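Local coordinates for protein N-(5'-phosphoribosyl)anthranilate isomerase (Pyrococcus furiosus, PDB 4AAJ) that catalyses the isomerisation of N-(5-phospho-beta-D-ribosyl)anthranilate to 1-(2-carboxyphenylamino)-1-deoxy-D-ribulose 5-phosphate, the third step from chorismate to tryptophan, at residues E188-I191 with K192-P196; G209-P213 with K214-E218. All coordinates share one frame; numbering follows the deposited sequence.

Contact 1 of 2, residues E188-I191 with K192-P196; sequences EEVI and KVVKP
Lys192 N, Val193 N, Val194 N and Lys195 N bond in turn to the carbonyl oxygens of Glu188, Glu189, Val190 and Ile191, closing the last turns of helix 187-194. The bond from Val194 N to Val190 O measures 2.9 Å and the final one, from Lys195 N to Ile191 O, 2.8 Å. Lys195 is the first residue past the helix, its phi positive at 48°, and its side chain turns back so that NZ donates to Lys192 O in the plane of that carbonyl.

On the buried side Val190 and Val194 lie side by side and point the same way, CG1 of Val190 4.1 Å from CG2 of Val194. The Pro196 ring follows, its CD 3.8 Å from Ile191 O. The Ile191 side chain packs on Met21 and on Ala223 of helix 213-225. On the outer side the Lys192 chain, kinked at its last two torsions (chi3 -85°, chi4 -83°), folds back along the helix and brings CE 3.5 Å from Glu189 OE1, with NZ 4.1 Å from that same oxygen, too long for a salt bridge.

The contact thus divides its chemistry: Val190 and Pro196 pack on Val178 of strand 176-179 and Val194 on the neighbouring helix 165-173, while on the outer surface Glu189 and Lys192 probably attract each other only loosely.

Contact 2 of 2, residues G209-P213 with K214-E218; sequences GIKDP and KLVEE
Asp212 caps the N-terminus of helix 213-225, its carboxylate turned back over the first turn to accept from Leu215 N. From CB outward, the methylene rests against Leu215, 3.9 Å from CG and 4.0 Å from CD1. CG stands anti to the backbone N, chi1 177°, which carries the carboxylate over the opening turn. Its OD2 accepts from Leu215 N at 2.7 Å, using the lone pair anti to the other oxygen, with an angle of 151° at the hydrogen; this is the capping bond. The same oxygen packs against the Leu215 side chain at CG and lies near CB of Lys214. The other tip atom, OD1, accepts from a water at 2.9 Å, and that water in turn accepts from Lys214 N in a longer link of 3.3 Å.

The main chain of Asp212 serves the same turn. Its O takes an almost linear bond from Val216 N at 2.8 Å, with Val216 CG2 lying close beside that oxygen. One residue on, Pro213 O accepts from Glu217 N, and the proline ring touches Ile36 of helix 31-38. Before the cap, Lys211 CB approaches Val216 CG2, while its NZ leads off to a salt bridge with Glu206.

One residue therefore serves the opening turn through side chain, bridging water and carbonyl, and its negative carboxylate is placed where it would be expected to interact favourably with the helix dipole.

Both are local contacts at helix ends in the outer layer of the (beta/alpha)8 barrel. Contact 1 finishes helix 187-194 and passes by Pro196 toward strand 198-201, within a beta-alpha-beta unit; contact 2 starts helix 213-225 after the short strand 210-211. Their nearest atoms are about 7 Å apart, but the two helices are neighbours: Ile191 of contact 1 packs on Ala223, beyond contact 2 in helix 213-225. Contact 1 splits between buried Val190, Ile191, Val194 and Pro196 and an exposed, charged side with Glu189 and Lys192. In contact 2 Lys211 and Val216 are buried, while the acidic cap, with its water, is partly exposed.

Contact 1 of 2, residues E188-I191 with K192-P196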
loop_
_atom_site.group_PDB
_atom_site.type_symbol
_atom_site.label_atom_id
_atom_site.label_comp_id
_atom_site.label_asym_id
_atom_site.label_seq_id
_atom_site.Cartn_x
_atom_site.Cartn_y
_atom_site.Cartn_z
ATOM N N GLU A 188 -8.848 8.042 -12.453
ATOM C CA GLU A 188 -9.050 7.532 -13.811
ATOM C C GLU A 188 -7.920 7.951 -14.753
ATOM O O GLU A 188 -7.478 7.163 -15.591
ATOM C CB GLU A 188 -10.414 7.964 -14.354
ATOM C CG GLU A 188 -11.582 7.483 -13.501
ATOM C CD GLU A 188 -12.916 7.535 -14.222
ATOM O OE1 GLU A 188 -13.202 8.554 -14.888
ATOM O OE2 GLU A 188 -13.684 6.555 -14.112
ATOM N N GLU A 189 -7.447 9.184 -14.587
ATOM C CA GLU A 189 -6.349 9.720 -15.391
ATOM C C GLU A 189 -5.010 9.088 -15.014
ATOM O O GLU A 189 -4.221 8.721 -15.893
ATOM C CB GLU A 189 -6.280 11.247 -15.265
ATOM C CG GLU A 189 -5.419 11.934 -16.321
ATOM C CD GLU A 189 -5.889 11.682 -17.746
ATOM O OE1 GLU A 189 -7.116 11.588 -17.976
ATOM O OE2 GLU A 189 -5.024 11.581 -18.644
ATOM N N VAL A 190 -4.761 8.963 -13.711
ATOM C CA VAL A 190 -3.556 8.302 -13.208
ATOM C C VAL A 190 -3.462 6.886 -13.778
ATOM O O VAL A 190 -2.403 6.476 -14.252
ATOM C CB VAL A 190 -3.514 8.285 -11.660
ATOM C CG1 VAL A 190 -2.451 7.316 -11.148
ATOM C CG2 VAL A 190 -3.254 9.687 -11.123
ATOM N N ILE A 191 -4.579 6.162 -13.753
ATOM C CA ILE A 191 -4.632 4.791 -14.257
ATOM C C ILE A 191 -4.346 4.708 -15.765
ATOM O O ILE A 191 -3.678 3.777 -16.221
ATOM C CB ILE A 191 -5.970 4.106 -13.903
ATOM C CG1 ILE A 191 -6.022 3.820 -12.398
ATOM C CG2 ILE A 191 -6.141 2.811 -14.686
ATOM C CD1 ILE A 191 -7.367 3.355 -11.883
ATOM N N LYS A 192 -4.848 5.683 -16.525
ATOM C CA LYS A 192 -4.614 5.722 -17.974
ATOM C C LYS A 192 -3.143 5.940 -18.309
ATOM O O LYS A 192 -2.613 5.313 -19.222
ATOM C CB LYS A 192 -5.479 6.789 -18.653
ATOM C CG LYS A 192 -6.920 6.369 -18.898
ATOM C CD LYS A 192 -7.604 7.282 -19.915
ATOM C CE LYS A 192 -8.181 8.541 -19.282
ATOM N NZ LYS A 192 -9.523 8.296 -18.678
ATOM N N VAL A 193 -2.481 6.812 -17.556
ATOM C CA VAL A 193 -1.077 7.126 -17.806
ATOM C C VAL A 193 -0.155 6.012 -17.312
ATOM O O VAL A 193 0.693 5.532 -18.060
ATOM C CB VAL A 193 -0.673 8.474 -17.174
ATOM C CG1 VAL A 193 0.806 8.759 -17.399
ATOM C CG2 VAL A 193 -1.518 9.600 -17.742
ATOM N N VAL A 194 -0.339 5.603 -16.060
ATOM C CA VAL A 194 0.566 4.657 -15.400
ATOM C C VAL A 194 0.285 3.208 -15.790
ATOM O O VAL A 194 1.214 2.396 -15.902
ATOM C CB VAL A 194 0.501 4.806 -13.854
ATOM C CG1 VAL A 194 1.477 3.857 -13.176
ATOM C CG2 VAL A 194 0.800 6.248 -13.448
ATOM N N LYS A 195 -0.991 2.891 -16.006
ATOM C CA LYS A 195 -1.436 1.510 -16.236
ATOM C C LYS A 195 -0.870 0.529 -15.201
ATOM O O LYS A 195 -0.197 -0.445 -15.539
ATOM C CB LYS A 195 -1.172 1.075 -17.684
ATOM C CG LYS A 195 -2.208 1.635 -18.647
ATOM C CD LYS A 195 -1.890 1.296 -20.096
ATOM C CE LYS A 195 -2.881 1.951 -21.045
ATOM N NZ LYS A 195 -2.766 3.437 -21.030
ATOM N N PRO A 196 -1.146 0.791 -13.916
ATOM C CA PRO A 196 -0.591 -0.048 -12.853
ATOM C C PRO A 196 -1.398 -1.330 -12.666
ATOM O O PRO A 196 -2.486 -1.469 -13.227
ATOM C CB PRO A 196 -0.753 0.838 -11.620
ATOM C CG PRO A 196 -2.011 1.596 -11.887
ATOM C CD PRO A 196 -2.036 1.838 -13.380
#

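Contact 2 of 2, residues G209-P213 with K214-E218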
loop_
_atom_site.group_PDB
_atom_site.type_symbol
_atom_site.label_atom_id
_atom_site.label_comp_id
_atom_site.label_asym_id
_atom_site.label_seq_id
_atom_site.Cartn_x
_atom_site.Cartn_y
_atom_site.Cartn_z
ATOM N N GLY A 209 -11.068 12.774 8.831
ATOM C CA GLY A 209 -10.185 11.689 9.275
ATOM C C GLY A 209 -10.849 10.327 9.406
ATOM O O GLY A 209 -10.361 9.460 10.138
ATOM N N ILE A 210 -11.969 10.143 8.710
ATOM C CA ILE A 210 -12.700 8.874 8.718
ATOM C C ILE A 210 -13.099 8.534 7.281
ATOM O O ILE A 210 -13.557 9.401 6.541
ATOM C CB ILE A 210 -13.959 8.934 9.628
ATOM C CG1 ILE A 210 -13.591 9.391 11.046
ATOM C CG2 ILE A 210 -14.662 7.578 9.685
ATOM C CD1 ILE A 210 -14.746 9.972 11.836
ATOM N N LYS A 211 -12.909 7.275 6.886
ATOM C CA LYS A 211 -13.266 6.826 5.538
ATOM C C LYS A 211 -14.755 7.033 5.250
ATOM O O LYS A 211 -15.608 6.608 6.026
ATOM C CB LYS A 211 -12.869 5.359 5.318
ATOM C CG LYS A 211 -11.512 5.157 4.640
ATOM C CD LYS A 211 -10.350 5.604 5.506
ATOM C CE LYS A 211 -9.038 5.508 4.739
ATOM N NZ LYS A 211 -7.944 6.202 5.461
ATOM N N ASP A 212 -15.048 7.704 4.138
ATOM C CA ASP A 212 -16.421 8.048 3.757
ATOM C C ASP A 212 -16.982 7.007 2.799
ATOM O O ASP A 212 -16.408 6.789 1.730
ATOM C CB ASP A 212 -16.453 9.431 3.099
ATOM C CG ASP A 212 -17.842 9.815 2.603
ATOM O OD1 ASP A 212 -18.652 10.282 3.428
ATOM O OD2 ASP A 212 -18.115 9.663 1.390
ATOM N N PRO A 213 -18.119 6.373 3.163
ATOM C CA PRO A 213 -18.697 5.302 2.342
ATOM C C PRO A 213 -18.983 5.696 0.894
ATOM O O PRO A 213 -18.817 4.874 -0.014
ATOM C CB PRO A 213 -19.997 4.959 3.081
ATOM C CG PRO A 213 -19.712 5.324 4.497
ATOM C CD PRO A 213 -18.890 6.575 4.405
ATOM N N LYS A 214 -19.398 6.941 0.677
ATOM C CA LYS A 214 -19.709 7.408 -0.673
ATOM C C LYS A 214 -18.449 7.705 -1.486
ATOM O O LYS A 214 -18.412 7.436 -2.687
ATOM C CB LYS A 214 -20.659 8.611 -0.642
ATOM C CG LYS A 214 -22.099 8.225 -0.328
ATOM C CD LYS A 214 -22.938 9.427 0.084
ATOM C CE LYS A 214 -24.338 8.996 0.493
ATOM N NZ LYS A 214 -25.061 10.072 1.223
ATOM N N LEU A 215 -17.422 8.244 -0.833
ATOM C CA LEU A 215 -16.126 8.457 -1.492
ATOM C C LEU A 215 -15.441 7.126 -1.818
ATOM O O LEU A 215 -14.945 6.942 -2.932
ATOM C CB LEU A 215 -15.210 9.374 -0.668
ATOM C CG LEU A 215 -15.609 10.849 -0.477
ATOM C CD1 LEU A 215 -14.530 11.600 0.289
ATOM C CD2 LEU A 215 -15.913 11.558 -1.792
ATOM N N VAL A 216 -15.443 6.203 -0.853
ATOM C CA VAL A 216 -14.914 4.843 -1.047
ATOM C C VAL A 216 -15.568 4.164 -2.252
ATOM O O VAL A 216 -14.872 3.713 -3.167
ATOM C CB VAL A 216 -15.077 3.971 0.229
ATOM C CG1 VAL A 216 -14.796 2.498 -0.059
ATOM C CG2 VAL A 216 -14.171 4.471 1.345
ATOM N N GLU A 217 -16.900 4.117 -2.259
ATOM C CA GLU A 217 -17.659 3.476 -3.338
ATOM C C GLU A 217 -17.375 4.112 -4.703
ATOM O O GLU A 217 -17.192 3.405 -5.695
ATOM C CB GLU A 217 -19.162 3.503 -3.018
ATOM C CG GLU A 217 -20.054 2.750 -4.000
ATOM C CD GLU A 217 -20.401 3.562 -5.238
ATOM O OE1 GLU A 217 -20.598 4.796 -5.121
ATOM O OE2 GLU A 217 -20.481 2.966 -6.335
ATOM N N GLU A 218 -17.338 5.444 -4.739
ATOM C CA GLU A 218 -17.055 6.201 -5.959
ATOM C C GLU A 218 -15.634 5.952 -6.470
ATOM O O GLU A 218 -15.437 5.671 -7.655
ATOM C CB GLU A 218 -17.264 7.694 -5.708
ATOM C CG GLU A 218 -17.242 8.560 -6.956
ATOM C CD GLU A 218 -17.150 10.042 -6.636
ATOM O OE1 GLU A 218 -17.290 10.415 -5.450
ATOM O OE2 GLU A 218 -16.935 10.839 -7.576
HETATM O O HOH W 1 -21.028 8.759 2.839
#